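Local coordinates for MamA (PDB 3VTX), which is a helical tetratricopeptide-repeat protein, a class whose stacked helix pairs generally serve as scaffolds for binding other proteins, at residues Glu74-Leu79 with Leu96-Ala101; Ala91-Leu96 with Gly114-Ser119; Glu122-Ile127 with Glu152-Arg157; Ala143-Gly148 with Lys165-Lys170. All coordinates share one frame; numbering follows the deposited sequence.

Contact 1. Residues Glu74-Leu79 with Leu96-Ala101; sequences EAYYIL and LQRAIA
Tyr76 sets CG anti to the carbonyl carbon (chi1 -79°), which swings its ring over the start of the Arg98 side chain, whereas Tyr77 turns CG anti to the backbone N (chi1 169°) and lays its ring beside Leu96. Arg98 CB stands over the middle of the Tyr76 ring, 3.8 Å from the centroid and close to the ring normal, a CH-pi contact. Further along, Arg98 CD lies 3.7 Å from Tyr76 CE1, and beyond a bend at chi3 the guanidinium plane is steeply inclined to the ring, not stacked on it, with Tyr76 CE1 near its edge; the arginine thus covers the ring with its aliphatic part. Ala99 fills the middle: its CB is 3.9 Å from Tyr76 CB and 3.8 Å from Tyr77 N, and its small size is consistent with the close approach of the two short helical segments, 7.6 Å between axes. On the Tyr77 side, Leu96 CD2 meets Tyr77 CD1 at 4.0 Å.

The segments run antiparallel, at 157°, as the paired helices of a tetratricopeptide repeat do, and both fall within one such repeat. Helix 55-68 continues the packing beyond the pair, with Val66 against Tyr76 and Leu79 and Phe65 against Ala75. Helix 39-51 lies against Glu74 and Ile78, and helix 107-119 reaches Tyr77 through Asp108 and Lys112.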
loop_
_atom_site.group_PDB
_atom_site.type_symbol
_atom_site.label_atom_id
_atom_site.label_comp_id
_atom_site.label_asym_id
_atom_site.label_seq_id
_atom_site.Cartn_x
_atom_site.Cartn_y
_atom_site.Cartn_z
ATOM N N GLU A 74 -7.743 2.485 -5.166
ATOM C CA GLU A 74 -6.477 1.748 -5.426
ATOM C C GLU A 74 -5.405 2.682 -5.948
ATOM O O GLU A 74 -4.262 2.613 -5.508
ATOM C CB GLU A 74 -6.694 0.585 -6.392
ATOM C CG GLU A 74 -5.441 -0.252 -6.630
ATOM C CD GLU A 74 -5.519 -1.361 -7.689
ATOM O OE1 GLU A 74 -6.022 -1.128 -8.814
ATOM O OE2 GLU A 74 -4.895 -2.419 -7.413
ATOM N N ALA A 75 -5.751 3.518 -6.919
ATOM C CA ALA A 75 -4.764 4.454 -7.427
ATOM C C ALA A 75 -4.171 5.350 -6.332
ATOM O O ALA A 75 -2.973 5.564 -6.297
ATOM C CB ALA A 75 -5.341 5.285 -8.557
ATOM N N TYR A 76 -5.031 5.908 -5.483
ATOM C CA TYR A 76 -4.610 6.684 -4.353
ATOM C C TYR A 76 -3.748 5.866 -3.377
ATOM O O TYR A 76 -2.782 6.417 -2.816
ATOM C CB TYR A 76 -5.795 7.379 -3.692
ATOM C CG TYR A 76 -6.266 8.626 -4.402
ATOM C CD1 TYR A 76 -5.467 9.750 -4.450
ATOM C CD2 TYR A 76 -7.549 8.690 -4.996
ATOM C CE1 TYR A 76 -5.909 10.896 -5.101
ATOM C CE2 TYR A 76 -7.987 9.842 -5.622
ATOM C CZ TYR A 76 -7.193 10.922 -5.658
ATOM O OH TYR A 76 -7.633 12.116 -6.255
ATOM N N TYR A 77 -4.127 4.616 -3.136
ATOM C CA TYR A 77 -3.378 3.764 -2.245
ATOM C C TYR A 77 -1.971 3.586 -2.810
ATOM O O TYR A 77 -1.000 3.601 -2.063
ATOM C CB TYR A 77 -4.091 2.394 -2.078
ATOM C CG TYR A 77 -3.209 1.365 -1.355
ATOM C CD1 TYR A 77 -2.885 1.499 0.027
ATOM C CD2 TYR A 77 -2.641 0.306 -2.058
ATOM C CE1 TYR A 77 -2.095 0.567 0.618
ATOM C CE2 TYR A 77 -1.793 -0.646 -1.433
ATOM C CZ TYR A 77 -1.538 -0.456 -0.102
ATOM O OH TYR A 77 -0.709 -1.329 0.579
ATOM N N ILE A 78 -1.865 3.303 -4.101
ATOM C CA ILE A 78 -0.570 3.031 -4.707
ATOM C C ILE A 78 0.235 4.303 -4.721
ATOM O O ILE A 78 1.396 4.282 -4.356
ATOM C CB ILE A 78 -0.670 2.415 -6.100
ATOM C CG1 ILE A 78 -1.439 1.071 -6.057
ATOM C CG2 ILE A 78 0.766 2.298 -6.684
ATOM C CD1 ILE A 78 -1.846 0.472 -7.467
ATOM N N LEU A 79 -0.397 5.420 -5.042
ATOM C CA LEU A 79 0.259 6.723 -5.045
ATOM C C LEU A 79 0.740 7.054 -3.655
ATOM O O LEU A 79 1.851 7.479 -3.449
ATOM C CB LEU A 79 -0.709 7.818 -5.506
ATOM C CG LEU A 79 -0.187 9.295 -5.476
ATOM C CD1 LEU A 79 1.146 9.413 -6.249
ATOM C CD2 LEU A 79 -1.265 10.310 -6.043
ATOM N N LEU A 96 -3.299 8.590 0.940
ATOM C CA LEU A 96 -3.887 7.478 1.637
ATOM C C LEU A 96 -5.258 7.891 2.230
ATOM O O LEU A 96 -6.192 7.072 2.211
ATOM C CB LEU A 96 -2.983 6.981 2.763
ATOM C CG LEU A 96 -1.690 6.372 2.235
ATOM C CD1 LEU A 96 -0.614 6.267 3.282
ATOM C CD2 LEU A 96 -1.981 4.994 1.673
ATOM N N GLN A 97 -5.347 9.132 2.705
ATOM C CA GLN A 97 -6.616 9.705 3.213
ATOM C C GLN A 97 -7.661 9.674 2.094
ATOM O O GLN A 97 -8.857 9.336 2.324
ATOM C CB GLN A 97 -6.445 11.158 3.698
ATOM C CG GLN A 97 -5.822 11.324 5.085
ATOM C CD GLN A 97 -5.641 12.787 5.452
ATOM O OE1 GLN A 97 -5.709 13.660 4.598
ATOM N NE2 GLN A 97 -5.406 13.053 6.720
ATOM N N ARG A 98 -7.233 10.046 0.907
ATOM C CA ARG A 98 -8.131 9.988 -0.222
ATOM C C ARG A 98 -8.569 8.609 -0.536
ATOM O O ARG A 98 -9.726 8.411 -0.847
ATOM C CB ARG A 98 -7.618 10.711 -1.441
ATOM C CG ARG A 98 -7.621 12.244 -1.223
ATOM C CD ARG A 98 -7.407 13.077 -2.476
ATOM N NE ARG A 98 -6.145 13.825 -2.414
ATOM C CZ ARG A 98 -5.951 15.024 -1.859
ATOM N NH1 ARG A 98 -6.948 15.709 -1.298
ATOM N NH2 ARG A 98 -4.735 15.549 -1.889
ATOM N N ALA A 99 -7.665 7.624 -0.438
ATOM C CA ALA A 99 -8.029 6.236 -0.675
ATOM C C ALA A 99 -9.102 5.757 0.303
ATOM O O ALA A 99 -10.058 5.002 -0.040
ATOM C CB ALA A 99 -6.781 5.313 -0.535
ATOM N N ILE A 100 -8.892 6.106 1.548
ATOM C CA ILE A 100 -9.753 5.683 2.636
ATOM C C ILE A 100 -11.121 6.393 2.488
ATOM O O ILE A 100 -12.163 5.850 2.857
ATOM C CB ILE A 100 -9.110 6.032 3.981
ATOM C CG1 ILE A 100 -7.993 5.006 4.233
ATOM C CG2 ILE A 100 -10.146 6.033 5.140
ATOM C CD1 ILE A 100 -7.018 5.510 5.286
ATOM N N ALA A 101 -11.086 7.643 2.075
ATOM C CA ALA A 101 -12.362 8.408 1.931
ATOM C C ALA A 101 -13.158 7.706 0.851
ATOM O O ALA A 101 -14.388 7.562 0.972
ATOM C CB ALA A 101 -12.095 9.896 1.573
#

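Contact 2. Residues Ala91-Leu96 with Gly114-Ser119; sequences AAIDAL and GLVYDS
Ile93 and Tyr117 cross at about a right angle, the isoleucine running past the phenol with both of its branches engaged. Ile93 CD1 is 3.7 Å from Tyr117 CE1, while the other branch places Ile93 CG2 3.8 Å from Tyr117 OH. Val116 meets the opposing helix like a fork. Its CG1, anti to the backbone N (chi1 179°), lies 3.9 Å from Ile93 CG1; its CG2 turns instead toward Leu96 CD1, at 4.0 Å, and Ala92 CB, at 4.2 Å. Leu96 thus offers a different methyl here from the CD2 that it uses against helix 73-85.

The two segments are antiparallel, at 151°, but their axes stay 10.0 Å apart. Branched side chains and one ring fill that gap, and they join a helix of one tetratricopeptide repeat to a helix of the next, in the manner by which such repeats stack into a superhelix. Phe84 of helix 73-85 also touches Val116, and Met120 reaches Ile93.

Ser119 OG gives a 2.6 Å hydrogen bond to Val116 O, one turn back along the chain, and is also hydrogen-bonded to Lys89 NZ. Apart from the phenol oxygen of Tyr117, which meets a methyl, the touching side-chain atoms are carbon, and all five residues are buried, so the hold of the interface probably comes from close fit and the exclusion of water.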
loop_
_atom_site.group_PDB
_atom_site.type_symbol
_atom_site.label_atom_id
_atom_site.label_comp_id
_atom_site.label_asym_id
_atom_site.label_seq_id
_atom_site.Cartn_x
_atom_site.Cartn_y
_atom_site.Cartn_z
ATOM N N ALA A 91 2.628 13.871 1.290
ATOM C CA ALA A 91 1.922 13.494 0.100
ATOM C C ALA A 91 1.346 12.075 0.297
ATOM O O ALA A 91 0.376 11.723 -0.343
ATOM C CB ALA A 91 2.898 13.522 -1.160
ATOM N N ALA A 92 2.040 11.255 1.056
ATOM C CA ALA A 92 1.612 9.887 1.322
ATOM C C ALA A 92 0.299 9.931 2.112
ATOM O O ALA A 92 -0.628 9.239 1.792
ATOM C CB ALA A 92 2.665 9.074 2.067
ATOM N N ILE A 93 0.314 10.690 3.204
ATOM C CA ILE A 93 -0.901 10.890 4.025
ATOM C C ILE A 93 -2.032 11.368 3.146
ATOM O O ILE A 93 -3.140 10.841 3.196
ATOM C CB ILE A 93 -0.636 11.880 5.177
ATOM C CG1 ILE A 93 0.314 11.279 6.226
ATOM C CG2 ILE A 93 -1.932 12.265 5.889
ATOM C CD1 ILE A 93 0.924 12.344 7.127
ATOM N N ASP A 94 -1.784 12.435 2.388
ATOM C CA ASP A 94 -2.873 13.033 1.594
ATOM C C ASP A 94 -3.523 11.988 0.686
ATOM O O ASP A 94 -4.733 11.815 0.711
ATOM C CB ASP A 94 -2.421 14.231 0.771
ATOM C CG ASP A 94 -2.006 15.444 1.611
ATOM O OD1 ASP A 94 -2.270 15.556 2.856
ATOM O OD2 ASP A 94 -1.333 16.306 0.992
ATOM N N ALA A 95 -2.707 11.222 -0.047
ATOM C CA ALA A 95 -3.199 10.196 -0.879
ATOM C C ALA A 95 -3.865 9.056 -0.176
ATOM O O ALA A 95 -4.890 8.599 -0.623
ATOM C CB ALA A 95 -2.036 9.621 -1.796
ATOM N N LEU A 96 -3.299 8.590 0.940
ATOM C CA LEU A 96 -3.887 7.478 1.637
ATOM C C LEU A 96 -5.258 7.891 2.230
ATOM O O LEU A 96 -6.192 7.072 2.211
ATOM C CB LEU A 96 -2.983 6.981 2.763
ATOM C CG LEU A 96 -1.690 6.372 2.235
ATOM C CD1 LEU A 96 -0.614 6.267 3.282
ATOM C CD2 LEU A 96 -1.981 4.994 1.673
ATOM N N GLY A 114 -1.140 4.260 9.003
ATOM C CA GLY A 114 -0.599 4.108 10.340
ATOM C C GLY A 114 0.941 4.017 10.376
ATOM O O GLY A 114 1.601 4.688 11.216
ATOM N N LEU A 115 1.504 3.284 9.414
ATOM C CA LEU A 115 2.949 3.152 9.285
ATOM C C LEU A 115 3.540 4.533 9.021
ATOM O O LEU A 115 4.592 4.909 9.628
ATOM C CB LEU A 115 3.351 2.200 8.183
ATOM C CG LEU A 115 3.018 0.731 8.480
ATOM C CD1 LEU A 115 3.445 -0.084 7.229
ATOM C CD2 LEU A 115 3.698 0.127 9.776
ATOM N N VAL A 116 2.936 5.292 8.139
ATOM C CA VAL A 116 3.435 6.627 7.813
ATOM C C VAL A 116 3.388 7.531 9.096
ATOM O O VAL A 116 4.438 8.141 9.459
ATOM C CB VAL A 116 2.689 7.265 6.668
ATOM C CG1 VAL A 116 3.253 8.707 6.371
ATOM C CG2 VAL A 116 2.791 6.474 5.408
ATOM N N TYR A 117 2.267 7.578 9.778
ATOM C CA TYR A 117 2.131 8.387 11.003
ATOM C C TYR A 117 3.121 7.981 12.061
ATOM O O TYR A 117 3.825 8.810 12.617
ATOM C CB TYR A 117 0.766 8.268 11.565
ATOM C CG TYR A 117 -0.282 9.162 10.901
ATOM C CD1 TYR A 117 -0.062 10.523 10.615
ATOM C CD2 TYR A 117 -1.555 8.640 10.689
ATOM C CE1 TYR A 117 -1.085 11.291 10.049
ATOM C CE2 TYR A 117 -2.561 9.433 10.122
ATOM C CZ TYR A 117 -2.307 10.724 9.834
ATOM O OH TYR A 117 -3.353 11.451 9.301
ATOM N N ASP A 118 3.329 6.686 12.223
ATOM C CA ASP A 118 4.234 6.279 13.285
ATOM C C ASP A 118 5.669 6.704 12.933
ATOM O O ASP A 118 6.441 7.066 13.846
ATOM C CB ASP A 118 4.201 4.798 13.551
ATOM C CG ASP A 118 4.703 4.433 15.002
ATOM O OD1 ASP A 118 4.232 5.068 15.948
ATOM O OD2 ASP A 118 5.622 3.550 15.073
ATOM N N SER A 119 5.992 6.666 11.653
ATOM C CA SER A 119 7.320 7.055 11.194
ATOM C C SER A 119 7.610 8.495 11.449
ATOM O O SER A 119 8.793 8.863 11.455
ATOM C CB SER A 119 7.607 6.748 9.742
ATOM O OG SER A 119 6.956 7.679 8.884
#

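Contact 3. Residues Glu122-Ile127 with Glu152-Arg157; sequences EHDKAI and EGKGLR
Lys154 and Asp124 form a salt bridge at the seam between two tetratricopeptide repeats, where the start of helix 123-136 faces the end of helix 141-153. Lys154 NZ donates to Asp124 OD1 over 2.6 Å, on the syn lone pair, and the two side chains cross at about a right angle. Bends at chi3 (57°) and chi4 (80°) curl the lysine back to make this bond.

The ring nitrogens of His123 find their partners outside the two segments. ND1 is hydrogen-bonded to Asp118 OD1 at the end of helix 107-119, and NE2 to O1 of a bound glycerol, probably from the crystallisation liquor. Gly153 O lies 3.4 Å from His123 NE2, but the angle is too poor for a bond. What Gly153 offers the imidazole is its backbone, lying over one face: Gly153 CA is 3.8 Å from the ring centroid, a CH-pi contact. The bond with Asp118 probably helps fix the rotation of the ring.

Beyond the seam, Gly155, with positive phi, is the first residue to leave helical geometry, in a Schellman motif. Arg157 grips Glu152 side-on in a salt bridge, NE to OE1 at 2.7 Å and NH2 to OE2 at 3.0 Å, both bonds nearly straight and close to the guanidinium plane, across the turn that leads into helix 157-169. The lysine stem is packed too, with Lys154 CG 3.6 Å from His123 CB and Lys154 CD 3.9 Å from Ile127 CD1.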
loop_
_atom_site.group_PDB
_atom_site.type_symbol
_atom_site.label_atom_id
_atom_site.label_comp_id
_atom_site.label_asym_id
_atom_site.label_seq_id
_atom_site.Cartn_x
_atom_site.Cartn_y
_atom_site.Cartn_z
ATOM N N GLU A 122 3.824 10.455 15.048
ATOM C CA GLU A 122 2.457 10.751 15.280
ATOM C C GLU A 122 1.783 9.484 15.821
ATOM O O GLU A 122 0.952 8.844 15.143
ATOM C CB GLU A 122 1.799 11.267 14.007
ATOM C CG GLU A 122 2.244 12.679 13.639
ATOM C CD GLU A 122 1.600 13.751 14.516
ATOM O OE1 GLU A 122 0.595 13.495 15.243
ATOM O OE2 GLU A 122 2.171 14.873 14.489
ATOM N N HIS A 123 2.138 9.126 17.050
ATOM C CA HIS A 123 1.781 7.781 17.551
ATOM C C HIS A 123 0.298 7.620 17.769
ATOM O O HIS A 123 -0.249 6.546 17.495
ATOM C CB HIS A 123 2.499 7.490 18.854
ATOM C CG HIS A 123 3.956 7.716 18.787
ATOM N ND1 HIS A 123 4.762 7.000 17.918
ATOM C CD2 HIS A 123 4.773 8.599 19.428
ATOM C CE1 HIS A 123 6.015 7.428 18.044
ATOM N NE2 HIS A 123 6.057 8.358 18.976
ATOM N N ASP A 124 -0.409 8.666 18.252
ATOM C CA ASP A 124 -1.827 8.493 18.428
ATOM C C ASP A 124 -2.625 8.365 17.128
ATOM O O ASP A 124 -3.525 7.553 17.030
ATOM C CB ASP A 124 -2.426 9.674 19.170
ATOM C CG ASP A 124 -1.915 9.822 20.583
ATOM O OD1 ASP A 124 -1.607 8.864 21.258
ATOM O OD2 ASP A 124 -1.851 10.981 21.038
ATOM N N LYS A 125 -2.273 9.133 16.138
ATOM C CA LYS A 125 -2.835 8.933 14.797
ATOM C C LYS A 125 -2.546 7.577 14.221
ATOM O O LYS A 125 -3.364 7.005 13.525
ATOM C CB LYS A 125 -2.398 10.019 13.846
ATOM C CG LYS A 125 -3.087 11.427 14.212
ATOM C CD LYS A 125 -2.893 12.423 13.182
ATOM C CE LYS A 125 -3.754 13.700 13.575
ATOM N NZ LYS A 125 -3.253 14.725 12.684
ATOM N N ALA A 126 -1.337 7.101 14.469
ATOM C CA ALA A 126 -1.020 5.759 14.035
ATOM C C ALA A 126 -1.871 4.704 14.709
ATOM O O ALA A 126 -2.415 3.811 14.029
ATOM C CB ALA A 126 0.462 5.507 14.255
ATOM N N ILE A 127 -2.007 4.788 16.035
ATOM C CA ILE A 127 -2.809 3.823 16.765
ATOM C C ILE A 127 -4.254 3.846 16.194
ATOM O O ILE A 127 -4.857 2.770 16.057
ATOM C CB ILE A 127 -2.724 4.040 18.249
ATOM C CG1 ILE A 127 -1.308 3.726 18.732
ATOM C CG2 ILE A 127 -3.835 3.173 18.979
ATOM C CD1 ILE A 127 -0.920 4.381 20.122
ATOM N N GLU A 152 5.126 2.105 22.712
ATOM C CA GLU A 152 6.505 2.323 23.133
ATOM C C GLU A 152 6.981 3.730 22.726
ATOM O O GLU A 152 7.705 4.383 23.499
ATOM C CB GLU A 152 7.417 1.197 22.602
ATOM C CG GLU A 152 8.884 1.620 22.468
ATOM C CD GLU A 152 9.752 1.499 23.741
ATOM O OE1 GLU A 152 9.127 1.323 24.792
ATOM O OE2 GLU A 152 11.067 1.609 23.606
ATOM N N GLY A 153 6.579 4.177 21.543
ATOM C CA GLY A 153 6.935 5.502 21.042
ATOM C C GLY A 153 6.425 6.612 21.958
ATOM O O GLY A 153 7.088 7.634 22.142
ATOM N N LYS A 154 5.272 6.368 22.547
ATOM C CA LYS A 154 4.664 7.309 23.550
ATOM C C LYS A 154 5.220 7.200 24.942
ATOM O O LYS A 154 4.772 7.904 25.874
ATOM C CB LYS A 154 3.139 6.963 23.663
ATOM C CG LYS A 154 2.418 7.286 22.496
ATOM C CD LYS A 154 0.926 6.862 22.518
ATOM C CE LYS A 154 0.086 7.436 23.693
ATOM N NZ LYS A 154 -0.334 8.771 23.469
ATOM N N GLY A 155 6.058 6.236 25.163
ATOM C CA GLY A 155 6.629 5.965 26.457
ATOM C C GLY A 155 5.714 5.209 27.374
ATOM O O GLY A 155 5.894 5.301 28.583
ATOM N N LEU A 156 4.727 4.472 26.833
ATOM C CA LEU A 156 3.753 3.695 27.570
ATOM C C LEU A 156 4.066 2.204 27.392
ATOM O O LEU A 156 3.365 1.477 26.636
ATOM C CB LEU A 156 2.323 4.014 27.116
ATOM C CG LEU A 156 1.783 5.458 27.334
ATOM C CD1 LEU A 156 0.402 5.711 26.769
ATOM C CD2 LEU A 156 1.963 5.827 28.838
ATOM N N ARG A 157 5.077 1.741 28.128
ATOM C CA ARG A 157 5.626 0.401 27.892
ATOM C C ARG A 157 4.656 -0.680 28.340
ATOM O O ARG A 157 4.560 -1.772 27.783
ATOM C CB ARG A 157 6.972 0.244 28.593
ATOM C CG ARG A 157 8.105 0.412 27.587
ATOM C CD ARG A 157 9.470 -0.041 28.053
ATOM N NE ARG A 157 10.371 0.381 27.034
ATOM C CZ ARG A 157 11.653 0.241 27.105
ATOM N NH1 ARG A 157 12.193 -0.299 28.215
ATOM N NH2 ARG A 157 12.397 0.626 26.076
#

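Contact 4. Residues Ala143-Gly148 with Lys165-Lys170; sequences AYQSIG and KKALEK
Ala167 packs its single methyl between Tyr144 and Gln145, and here the two segments come closest in their CA atoms, those of Tyr144 and Ala167 being 5.4 Å apart. Ala167 CB touches Gln145 CG at 3.7 Å and Tyr144 CB at 3.9 Å, with Ile141 adding to the cover of the alanine. Tyr144 is buried, and its CG, anti to the carbonyl carbon (chi1 -61°), directs the ring across the lysines of the partner helix. The Lys166 and Tyr144 side chains cross at about a right angle, Lys166 CB lying 3.9 Å from Tyr144 CD1.

This is the antiparallel helix pair of a tetratricopeptide repeat, with segment axes 8.3 Å apart at 167° and a small residue at the close approach.

Toward solvent the fit slackens. Lys166 starts toward the tyrosine, but its chain, extended through chi2 and chi3, runs on past the ring, and its far end makes a cation-pi contact with Tyr163. Exposed Lys170 folds back at chi2 and chi3 until its NZ is 3.6 Å from Tyr144 OH. The two are not bonded to each other; each is hydrogen-bonded to the carbonyl oxygen of Pro138, in the turn before helix 141-153.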
loop_
_atom_site.group_PDB
_atom_site.type_symbol
_atom_site.label_atom_id
_atom_site.label_comp_id
_atom_site.label_asym_id
_atom_site.label_seq_id
_atom_site.Cartn_x
_atom_site.Cartn_y
_atom_site.Cartn_z
ATOM N N ALA A 143 -0.496 -5.766 12.824
ATOM C CA ALA A 143 -1.140 -4.584 13.309
ATOM C C ALA A 143 -1.083 -4.485 14.813
ATOM O O ALA A 143 -0.926 -3.379 15.380
ATOM C CB ALA A 143 -2.561 -4.487 12.780
ATOM N N TYR A 144 -1.283 -5.603 15.473
ATOM C CA TYR A 144 -1.092 -5.606 16.986
ATOM C C TYR A 144 0.336 -5.288 17.375
ATOM O O TYR A 144 0.576 -4.463 18.276
ATOM C CB TYR A 144 -1.421 -6.955 17.571
ATOM C CG TYR A 144 -2.873 -7.321 17.303
ATOM C CD1 TYR A 144 -3.845 -7.044 18.225
ATOM C CD2 TYR A 144 -3.236 -7.968 16.136
ATOM C CE1 TYR A 144 -5.202 -7.360 17.924
ATOM C CE2 TYR A 144 -4.564 -8.334 15.885
ATOM C CZ TYR A 144 -5.508 -8.021 16.745
ATOM O OH TYR A 144 -6.816 -8.403 16.470
ATOM N N GLN A 145 1.327 -5.820 16.630
ATOM C CA GLN A 145 2.716 -5.500 16.917
ATOM C C GLN A 145 2.951 -3.986 16.721
ATOM O O GLN A 145 3.609 -3.355 17.521
ATOM C CB GLN A 145 3.655 -6.326 16.026
ATOM C CG GLN A 145 3.596 -7.797 16.219
ATOM C CD GLN A 145 4.428 -8.507 15.137
ATOM O OE1 GLN A 145 5.671 -8.300 15.097
ATOM N NE2 GLN A 145 3.786 -9.156 14.155
ATOM N N SER A 146 2.454 -3.474 15.620
ATOM C CA SER A 146 2.617 -2.042 15.245
ATOM C C SER A 146 1.982 -1.130 16.291
ATOM O O SER A 146 2.581 -0.071 16.656
ATOM C CB SER A 146 2.080 -1.750 13.846
ATOM O OG SER A 146 2.848 -2.420 12.879
ATOM N N ILE A 147 0.803 -1.521 16.824
ATOM C CA ILE A 147 0.222 -0.807 17.962
ATOM C C ILE A 147 1.158 -0.790 19.155
ATOM O O ILE A 147 1.408 0.260 19.743
ATOM C CB ILE A 147 -1.190 -1.256 18.348
ATOM C CG1 ILE A 147 -2.142 -0.956 17.178
ATOM C CG2 ILE A 147 -1.589 -0.580 19.706
ATOM C CD1 ILE A 147 -3.527 -1.645 17.391
ATOM N N GLY A 148 1.718 -1.924 19.447
ATOM C CA GLY A 148 2.696 -2.048 20.548
ATOM C C GLY A 148 3.848 -1.070 20.359
ATOM O O GLY A 148 4.276 -0.375 21.317
ATOM N N LYS A 165 1.902 -8.886 23.447
ATOM C CA LYS A 165 1.337 -10.117 23.937
ATOM C C LYS A 165 0.068 -10.479 23.181
ATOM O O LYS A 165 -0.163 -11.698 22.908
ATOM C CB LYS A 165 1.040 -9.946 25.407
ATOM C CG LYS A 165 2.239 -10.198 26.301
ATOM C CD LYS A 165 1.893 -10.014 27.772
ATOM C CE LYS A 165 3.100 -10.168 28.624
ATOM N NZ LYS A 165 2.860 -10.746 30.110
ATOM N N LYS A 166 -0.754 -9.539 22.784
ATOM C CA LYS A 166 -1.946 -9.834 21.989
ATOM C C LYS A 166 -1.553 -10.472 20.688
ATOM O O LYS A 166 -2.198 -11.435 20.225
ATOM C CB LYS A 166 -2.882 -8.685 21.656
ATOM C CG LYS A 166 -3.634 -8.086 22.802
ATOM C CD LYS A 166 -4.460 -6.830 22.254
ATOM C CE LYS A 166 -5.110 -5.981 23.305
ATOM N NZ LYS A 166 -6.427 -6.600 23.607
ATOM N N ALA A 167 -0.500 -9.946 20.050
ATOM C CA ALA A 167 -0.014 -10.534 18.826
ATOM C C ALA A 167 0.368 -11.999 19.025
ATOM O O ALA A 167 0.108 -12.811 18.195
ATOM C CB ALA A 167 1.246 -9.724 18.271
ATOM N N LEU A 168 1.056 -12.303 20.095
ATOM C CA LEU A 168 1.470 -13.672 20.354
ATOM C C LEU A 168 0.218 -14.536 20.585
ATOM O O LEU A 168 0.141 -15.679 20.163
ATOM C CB LEU A 168 2.341 -13.741 21.546
ATOM C CG LEU A 168 3.808 -13.409 21.307
ATOM C CD1 LEU A 168 4.519 -12.962 22.651
ATOM C CD2 LEU A 168 4.542 -14.656 20.739
ATOM N N GLU A 169 -0.763 -13.946 21.287
ATOM C CA GLU A 169 -1.935 -14.772 21.699
ATOM C C GLU A 169 -2.680 -15.234 20.479
ATOM O O GLU A 169 -3.281 -16.360 20.440
ATOM C CB GLU A 169 -2.861 -13.958 22.608
ATOM C CG GLU A 169 -4.174 -14.763 23.082
ATOM C CD GLU A 169 -5.290 -14.850 22.033
ATOM O OE1 GLU A 169 -5.353 -14.036 21.103
ATOM O OE2 GLU A 169 -6.160 -15.784 22.125
ATOM N N LYS A 170 -2.628 -14.476 19.389
ATOM C CA LYS A 170 -3.349 -14.843 18.132
ATOM C C LYS A 170 -2.901 -16.187 17.510
ATOM O O LYS A 170 -3.653 -16.805 16.740
ATOM C CB LYS A 170 -3.156 -13.856 16.973
ATOM C CG LYS A 170 -3.772 -12.478 17.182
ATOM C CD LYS A 170 -5.193 -12.516 17.442
ATOM C CE LYS A 170 -6.036 -12.624 16.270
ATOM N NZ LYS A 170 -7.316 -11.929 16.775
#

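In the fold
From the N terminus, contact 1 comes first and closes the hairpin of helices 73-85 and 89-102. Contact 2 opens before contact 1 is complete, so the two cross; they share Leu96, and contact 2 carries the stack on to helix 107-119. Contact 3 follows in series, joined to contact 2 across the short turn where Tyr117 O and Glu122 N probably hydrogen-bond, and it ties helix 123-136 to the end of helix 141-153. Contact 4 opens inside that loop and closes the next hairpin with helix 157-169, thereby crossing contact 3. None nests within another. Contacts 1 and 4 thus close helix pairs within a repeat; 2 and 3 join successive repeats.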